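Local atomic coordinates of glutaconate coenzyme a-transferase (Acidaminococcus fermentans, PDB entry 1POI), a protein that catalyses transfer of coenzyme A from acetyl-CoA to glutaconate and (R)-2-hydroxyglutarate, a step of glutamate degradation by the hydroxyglutarate pathway. Residues 179-184 / 213-218; 185-190 / 219-224. All blocks are in the same frame, centred on the assembly; numbering follows the deposited sequence.

Interaction 1 (179-184 / 213-218); sequences AQQASP and EIISDE
The carbonyl of Gln180 opens the pairing with 213-218: its O receives a weak bond from Glu213 N (3.2 Å) and also meets Glu213 CG at 3.1 Å. That methylene arrives because Glu213 CG sits between the backbone N and carbonyl carbon (chi1 48°), and the extended chain beyond runs beside Gln181, both pointing the same way. Gln181 CG lies 3.6 Å from Glu213 OE2, with amide and carboxylate planes turned 40° apart; Gln181 OE1 is claimed by Trp191 NE1. With an alanine in place of Glu213, CG and the carboxylate gone, the flank of Gln181 CG and the approach to Gln180 O would probably be left uncovered. Ala182 carries the parallel register, its N donating to Glu213 O (3.1 Å) and its O accepting from Ile215 N (2.9 Å). Ser183 CA then approaches Ile215 O at 3.2 Å in a CA-H...O contact. Pro184 ends the segment, CG against Ile214 CG2 (4.1 Å). Strand 181-182 thus lies between 213-214 and antiparallel 188-189, a classic bulge at Gln180 and Gln181 facing Arg189. Ile214 packs on strand 236-239, Ile215 on helix 217-221.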
ATOM      1  N   ALA A 179      19.121   6.353  -5.931  1.00 11.15           N
ATOM      2  CA  ALA A 179      17.953   5.732  -5.340  1.00 10.31           C
ATOM      3  C   ALA A 179      16.683   6.529  -5.613  1.00 13.66           C
ATOM      4  O   ALA A 179      16.756   7.698  -6.005  1.00 14.15           O
ATOM      5  CB  ALA A 179      18.176   5.597  -3.864  1.00 13.71           C
ATOM      6  N   GLN A 180      15.520   5.922  -5.362  1.00 12.66           N
ATOM      7  CA  GLN A 180      14.251   6.596  -5.617  1.00 11.03           C
ATOM      8  C   GLN A 180      13.850   7.622  -4.582  1.00 11.34           C
ATOM      9  O   GLN A 180      13.227   8.624  -4.924  1.00 14.84           O
ATOM     10  CB  GLN A 180      13.117   5.606  -5.834  1.00  6.03           C
ATOM     11  CG  GLN A 180      13.280   4.762  -7.075  1.00  4.42           C
ATOM     12  CD  GLN A 180      14.174   3.594  -6.817  1.00  8.09           C
ATOM     13  OE1 GLN A 180      14.807   3.516  -5.771  1.00 15.75           O
ATOM     14  NE2 GLN A 180      14.182   2.640  -7.715  1.00  9.74           N
ATOM     15  N   GLN A 181      14.189   7.388  -3.322  1.00 12.51           N
ATOM     16  CA  GLN A 181      13.843   8.352  -2.264  1.00 13.65           C
ATOM     17  C   GLN A 181      14.916   8.377  -1.173  1.00 12.65           C
ATOM     18  O   GLN A 181      15.564   7.348  -0.890  1.00 13.58           O
ATOM     19  CB  GLN A 181      12.499   8.001  -1.613  1.00 13.52           C
ATOM     20  CG  GLN A 181      11.334   7.797  -2.558  1.00  9.50           C
ATOM     21  CD  GLN A 181      10.159   7.174  -1.856  1.00 11.04           C
ATOM     22  OE1 GLN A 181      10.182   5.981  -1.541  1.00 12.03           O
ATOM     23  NE2 GLN A 181       9.133   7.973  -1.579  1.00  9.10           N
ATOM     24  N   ALA A 182      15.080   9.539  -0.556  1.00  6.23           N
ATOM     25  CA  ALA A 182      16.053   9.727   0.508  1.00  6.38           C
ATOM     26  C   ALA A 182      15.576  10.877   1.374  1.00  9.15           C
ATOM     27  O   ALA A 182      14.729  11.666   0.950  1.00 11.85           O
ATOM     28  CB  ALA A 182      17.419  10.025  -0.068  1.00  2.00           C
ATOM     29  N   SER A 183      16.020  10.900   2.622  1.00 10.29           N
ATOM     30  CA  SER A 183      15.636  11.955   3.556  1.00 13.52           C
ATOM     31  C   SER A 183      16.780  12.966   3.725  1.00 17.01           C
ATOM     32  O   SER A 183      17.916  12.729   3.256  1.00 21.53           O
ATOM     33  CB  SER A 183      15.293  11.338   4.916  1.00 15.05           C
ATOM     34  OG  SER A 183      16.168  10.253   5.218  1.00 14.72           O
ATOM     35  N   PRO A 184      16.507  14.117   4.361  1.00 14.06           N
ATOM     36  CA  PRO A 184      17.610  15.059   4.522  1.00 15.46           C
ATOM     37  C   PRO A 184      18.711  14.490   5.441  1.00 15.39           C
ATOM     38  O   PRO A 184      19.835  14.959   5.418  1.00 18.85           O
ATOM     39  CB  PRO A 184      16.924  16.266   5.144  1.00 13.43           C
ATOM     40  CG  PRO A 184      15.582  16.212   4.527  1.00 15.40           C
ATOM     41  CD  PRO A 184      15.234  14.768   4.688  1.00 14.11           C
ATOM     42  N   GLU A 213      13.705  11.702  -5.457  1.00 11.47           N
ATOM     43  CA  GLU A 213      12.988  12.603  -4.585  1.00 13.35           C
ATOM     44  C   GLU A 213      13.478  12.519  -3.160  1.00 10.22           C
ATOM     45  O   GLU A 213      14.078  11.533  -2.752  1.00  9.84           O
ATOM     46  CB  GLU A 213      11.496  12.350  -4.645  1.00 20.45           C
ATOM     47  CG  GLU A 213      11.133  10.901  -4.511  1.00 25.76           C
ATOM     48  CD  GLU A 213       9.646  10.686  -4.592  1.00 27.80           C
ATOM     49  OE1 GLU A 213       8.890  11.651  -4.304  1.00 23.30           O
ATOM     50  OE2 GLU A 213       9.255   9.547  -4.946  1.00 30.25           O
ATOM     51  N   ILE A 214      13.181  13.571  -2.419  1.00  8.95           N
ATOM     52  CA  ILE A 214      13.566  13.723  -1.039  1.00 11.51           C
ATOM     53  C   ILE A 214      12.292  13.863  -0.220  1.00 15.17           C
ATOM     54  O   ILE A 214      11.422  14.676  -0.560  1.00 17.66           O
ATOM     55  CB  ILE A 214      14.445  15.034  -0.877  1.00 11.49           C
ATOM     56  CG1 ILE A 214      15.769  14.882  -1.650  1.00 12.17           C
ATOM     57  CG2 ILE A 214      14.684  15.378   0.597  1.00  5.34           C
ATOM     58  CD1 ILE A 214      16.706  16.067  -1.538  1.00 12.86           C
ATOM     59  N   ILE A 215      12.161  13.054   0.830  1.00 17.22           N
ATOM     60  CA  ILE A 215      11.002  13.139   1.727  1.00 18.01           C
ATOM     61  C   ILE A 215      11.479  13.454   3.153  1.00 18.92           C
ATOM     62  O   ILE A 215      12.641  13.183   3.508  1.00 18.65           O
ATOM     63  CB  ILE A 215      10.140  11.847   1.733  1.00 18.06           C
ATOM     64  CG1 ILE A 215      11.011  10.600   1.623  1.00 16.07           C
ATOM     65  CG2 ILE A 215       9.120  11.880   0.596  1.00 20.66           C
ATOM     66  CD1 ILE A 215      10.247   9.333   1.906  1.00 13.48           C
ATOM     67  N   SER A 216      10.596  14.034   3.961  1.00 16.30           N
ATOM     68  CA  SER A 216      10.933  14.396   5.323  1.00 15.04           C
ATOM     69  C   SER A 216      11.382  13.203   6.116  1.00 20.06           C
ATOM     70  O   SER A 216      11.048  12.069   5.784  1.00 23.80           O
ATOM     71  CB  SER A 216       9.742  15.032   6.024  1.00 15.40           C
ATOM     72  OG  SER A 216       8.727  14.087   6.297  1.00 15.81           O
ATOM     73  N   ASP A 217      12.099  13.458   7.201  1.00 24.84           N
ATOM     74  CA  ASP A 217      12.586  12.380   8.047  1.00 25.11           C
ATOM     75  C   ASP A 217      11.412  11.726   8.693  1.00 24.87           C
ATOM     76  O   ASP A 217      11.362  10.505   8.742  1.00 27.45           O
ATOM     77  CB  ASP A 217      13.534  12.887   9.126  1.00 26.65           C
ATOM     78  CG  ASP A 217      14.829  13.410   8.564  1.00 25.56           C
ATOM     79  OD1 ASP A 217      15.448  12.739   7.699  1.00 21.15           O
ATOM     80  OD2 ASP A 217      15.214  14.505   9.009  1.00 28.75           O
ATOM     81  N   GLU A 218      10.459  12.526   9.170  1.00 24.99           N
ATOM     82  CA  GLU A 218       9.263  11.963   9.791  1.00 27.32           C
ATOM     83  C   GLU A 218       8.599  10.941   8.849  1.00 25.60           C
ATOM     84  O   GLU A 218       8.327   9.815   9.246  1.00 27.56           O
ATOM     85  CB  GLU A 218       8.260  13.048  10.196  1.00 29.20           C
ATOM     86  CG  GLU A 218       6.869  12.461  10.487  1.00 41.01           C
ATOM     87  CD  GLU A 218       5.983  13.336  11.374  1.00 46.91           C
ATOM     88  OE1 GLU A 218       5.731  14.514  11.019  1.00 50.72           O
ATOM     89  OE2 GLU A 218       5.516  12.826  12.425  1.00 50.60           O
TER

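Interaction 2 (185-190 / 219-224); sequences DGTVRI and EIRRDP
Asp185 and Arg221 meet from opposite directions in a salt bridge, the one charged pair that joins the two segments. Arg221 NH2 donates to Asp185 OD2 over 2.6 Å, reaching it on the syn side while the oxygen lies near the guanidinium plane, at its edge. The planes stand 72° apart, and the bond across the segments is made by NH2 alone. The same NH2 has a second acidic partner on a chain of a different protein in the assembly, which ties this turn to a subunit interface. Thr187 OG1 comes within 3.3 Å of Arg221 NH2, but the angle is too poor for a bond.

The other carboxylate oxygen, OD1, serves its own turn, accepting from Thr187 N (2.9 Å). Asp185 CG sits between the backbone N and the carbonyl carbon (chi1 70°), the rotation with which its carboxylate meets both Thr187 N and Arg221. Ser183 OG is hydrogen-bonded with both Asp185 OD1 and Thr187 O, two acceptors sharing one hydroxyl. Next to this polar cluster Ile220 packs, its CD1 3.5 Å from Thr187 O and its CG2 against Thr187 CB.

Arg189 slides past Ile220 in the opposite sense, NE lying 3.8 Å from Ile220 CG1. Its NH2 offers Ile220 O just a weak bond of 3.5 Å; NE finds its stronger acceptor in Asn227, whose side-chain nitrogen in turn serves Ile220 O. A water bridges Glu219 OE2 and, weakly, Arg189 NH1. The bond from Thr187 N to Asp185 OD1 makes an Asx turn with Gly186 (phi 97°) at its middle, in the loop of the beta hairpin joining strands 181-182 and 188-189.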
ATOM      1  N   ASP A 185      18.394  13.496   6.258  1.00 14.85           N
ATOM      2  CA  ASP A 185      19.407  12.934   7.130  1.00 12.47           C
ATOM      3  C   ASP A 185      20.149  11.779   6.514  1.00 10.45           C
ATOM      4  O   ASP A 185      20.914  11.105   7.200  1.00 10.25           O
ATOM      5  CB  ASP A 185      18.840  12.530   8.495  1.00 16.97           C
ATOM      6  CG  ASP A 185      17.919  11.306   8.445  1.00 19.08           C
ATOM      7  OD1 ASP A 185      18.017  10.446   7.542  1.00 16.02           O
ATOM      8  OD2 ASP A 185      17.079  11.214   9.360  1.00 21.39           O
ATOM      9  N   GLY A 186      19.868  11.495   5.248  1.00  9.16           N
ATOM     10  CA  GLY A 186      20.573  10.408   4.589  1.00  7.68           C
ATOM     11  C   GLY A 186      19.896   9.057   4.527  1.00  9.02           C
ATOM     12  O   GLY A 186      20.467   8.132   3.933  1.00 10.38           O
ATOM     13  N   THR A 187      18.721   8.896   5.146  1.00  7.59           N
ATOM     14  CA  THR A 187      18.033   7.612   5.053  1.00  9.15           C
ATOM     15  C   THR A 187      17.645   7.413   3.571  1.00 11.66           C
ATOM     16  O   THR A 187      17.004   8.285   2.948  1.00  7.50           O
ATOM     17  CB  THR A 187      16.784   7.545   5.938  1.00  9.67           C
ATOM     18  OG1 THR A 187      17.033   8.206   7.185  1.00 11.35           O
ATOM     19  CG2 THR A 187      16.444   6.105   6.227  1.00  3.89           C
ATOM     20  N   VAL A 188      18.038   6.259   3.038  1.00 13.07           N
ATOM     21  CA  VAL A 188      17.840   5.896   1.639  1.00 14.31           C
ATOM     22  C   VAL A 188      16.914   4.712   1.371  1.00 16.45           C
ATOM     23  O   VAL A 188      17.063   3.642   1.976  1.00 17.05           O
ATOM     24  CB  VAL A 188      19.203   5.601   0.995  1.00 12.50           C
ATOM     25  CG1 VAL A 188      19.055   5.045  -0.405  1.00 10.75           C
ATOM     26  CG2 VAL A 188      20.033   6.860   1.000  1.00 14.28           C
ATOM     27  N   ARG A 189      16.009   4.910   0.406  1.00 17.38           N
ATOM     28  CA  ARG A 189      15.027   3.915  -0.032  1.00 17.42           C
ATOM     29  C   ARG A 189      15.292   3.539  -1.491  1.00 16.80           C
ATOM     30  O   ARG A 189      15.145   4.381  -2.373  1.00 16.85           O
ATOM     31  CB  ARG A 189      13.615   4.512   0.028  1.00 18.54           C
ATOM     32  CG  ARG A 189      12.668   3.871   1.020  1.00 20.83           C
ATOM     33  CD  ARG A 189      11.355   4.648   1.082  1.00 23.13           C
ATOM     34  NE  ARG A 189      10.713   4.554   2.396  1.00 26.07           N
ATOM     35  CZ  ARG A 189       9.462   4.929   2.664  1.00 28.71           C
ATOM     36  NH1 ARG A 189       8.676   5.424   1.710  1.00 26.89           N
ATOM     37  NH2 ARG A 189       9.008   4.875   3.912  1.00 31.92           N
ATOM     38  N   ILE A 190      15.712   2.301  -1.730  1.00 14.09           N
ATOM     39  CA  ILE A 190      15.941   1.786  -3.073  1.00 14.10           C
ATOM     40  C   ILE A 190      14.872   0.695  -3.394  1.00 16.42           C
ATOM     41  O   ILE A 190      14.938  -0.413  -2.844  1.00 17.72           O
ATOM     42  CB  ILE A 190      17.294   1.076  -3.180  1.00 15.61           C
ATOM     43  CG1 ILE A 190      18.449   2.034  -2.870  1.00 13.55           C
ATOM     44  CG2 ILE A 190      17.441   0.430  -4.567  1.00 13.04           C
ATOM     45  CD1 ILE A 190      19.820   1.332  -2.930  1.00  6.42           C
ATOM     46  N   GLU A 219       8.457  11.309   7.581  1.00 23.94           N
ATOM     47  CA  GLU A 219       7.843  10.468   6.561  1.00 19.78           C
ATOM     48  C   GLU A 219       8.525   9.125   6.243  1.00 17.89           C
ATOM     49  O   GLU A 219       7.877   8.078   6.204  1.00 21.36           O
ATOM     50  CB  GLU A 219       7.706  11.294   5.278  1.00 19.63           C
ATOM     51  CG  GLU A 219       7.013  10.591   4.126  1.00 17.52           C
ATOM     52  CD  GLU A 219       5.577  10.203   4.443  1.00 18.67           C
ATOM     53  OE1 GLU A 219       4.954  10.786   5.364  1.00 13.67           O
ATOM     54  OE2 GLU A 219       5.067   9.298   3.758  1.00 19.27           O
ATOM     55  N   ILE A 220       9.822   9.156   5.986  1.00 14.25           N
ATOM     56  CA  ILE A 220      10.577   7.955   5.624  1.00 12.69           C
ATOM     57  C   ILE A 220      10.684   6.906   6.740  1.00 12.73           C
ATOM     58  O   ILE A 220      11.111   5.761   6.521  1.00  7.57           O
ATOM     59  CB  ILE A 220      11.987   8.364   5.071  1.00 12.39           C
ATOM     60  CG1 ILE A 220      12.606   7.229   4.269  1.00 15.20           C
ATOM     61  CG2 ILE A 220      12.913   8.738   6.191  1.00 11.92           C
ATOM     62  CD1 ILE A 220      13.571   7.716   3.200  1.00 14.29           C
ATOM     63  N   ARG A 221      10.270   7.292   7.938  1.00 13.79           N
ATOM     64  CA  ARG A 221      10.321   6.392   9.069  1.00 18.28           C
ATOM     65  C   ARG A 221       8.978   5.756   9.345  1.00 23.21           C
ATOM     66  O   ARG A 221       8.909   4.749  10.054  1.00 25.83           O
ATOM     67  CB  ARG A 221      10.815   7.131  10.297  1.00 18.99           C
ATOM     68  CG  ARG A 221      12.266   7.456  10.207  1.00 20.67           C
ATOM     69  CD  ARG A 221      12.620   8.699  10.993  1.00 25.25           C
ATOM     70  NE  ARG A 221      13.934   9.167  10.557  1.00 30.39           N
ATOM     71  CZ  ARG A 221      15.063   8.503  10.780  1.00 33.60           C
ATOM     72  NH1 ARG A 221      15.042   7.355  11.450  1.00 34.52           N
ATOM     73  NH2 ARG A 221      16.197   8.936  10.257  1.00 34.07           N
ATOM     74  N   ARG A 222       7.916   6.332   8.774  1.00 25.81           N
ATOM     75  CA  ARG A 222       6.555   5.814   8.926  1.00 27.36           C
ATOM     76  C   ARG A 222       6.474   4.293   8.672  1.00 25.78           C
ATOM     77  O   ARG A 222       5.610   3.621   9.225  1.00 31.17           O
ATOM     78  CB  ARG A 222       5.587   6.568   8.002  1.00 30.79           C
ATOM     79  CG  ARG A 222       4.671   7.571   8.698  1.00 33.43           C
ATOM     80  CD  ARG A 222       5.445   8.633   9.452  1.00 41.11           C
ATOM     81  NE  ARG A 222       4.582   9.523  10.234  1.00 49.33           N
ATOM     82  CZ  ARG A 222       3.802  10.474   9.718  1.00 54.28           C
ATOM     83  NH1 ARG A 222       3.761  10.680   8.404  1.00 57.76           N
ATOM     84  NH2 ARG A 222       3.016  11.193  10.514  1.00 54.33           N
ATOM     85  N   ASP A 223       7.337   3.764   7.811  1.00 20.73           N
ATOM     86  CA  ASP A 223       7.381   2.336   7.543  1.00 20.18           C
ATOM     87  C   ASP A 223       8.860   1.951   7.404  1.00 20.99           C
ATOM     88  O   ASP A 223       9.384   1.810   6.301  1.00 21.92           O
ATOM     89  CB  ASP A 223       6.590   1.978   6.283  1.00 22.21           C
ATOM     90  CG  ASP A 223       6.666   0.479   5.934  1.00 25.12           C
ATOM     91  OD1 ASP A 223       7.297  -0.316   6.668  1.00 21.95           O
ATOM     92  OD2 ASP A 223       6.080   0.091   4.913  1.00 29.96           O
ATOM     93  N   PRO A 224       9.511   1.638   8.532  1.00 21.43           N
ATOM     94  CA  PRO A 224      10.923   1.265   8.582  1.00 18.22           C
ATOM     95  C   PRO A 224      11.312   0.163   7.643  1.00 17.20           C
ATOM     96  O   PRO A 224      12.447   0.119   7.196  1.00 16.89           O
ATOM     97  CB  PRO A 224      11.098   0.818  10.021  1.00 21.70           C
ATOM     98  CG  PRO A 224      10.070   1.615  10.758  1.00 23.61           C
ATOM     99  CD  PRO A 224       8.893   1.468   9.857  1.00 20.83           C
TER
HETATM  100  O   HOH W   1       6.174   7.724   1.901  1.00 13.96           O

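In the fold
Interactions 1 and 2 are neighbouring parts of one small unit, their centres about 6 Å apart, with segments that alternate along the chain. Both use helix 217-221 and the mixed three-stranded sheet: Gln181 O and Arg189 N, 2.8 Å apart, probably join its two antiparallel strands. Interaction 1 is the buried one and depends on backbone pairing with aliphatic cover; interaction 2, only partly buried, relies on arginine and carboxylate side chains. Both border other chains, interaction 1 by packing on a second copy of this protein, interaction 2 also by the salt bridge from Arg221 to a chain of another protein. At their junction Asp217 OD1 and Asp185 OD2 stand close, a pairing of like charges that the guanidinium of Arg221 probably eases.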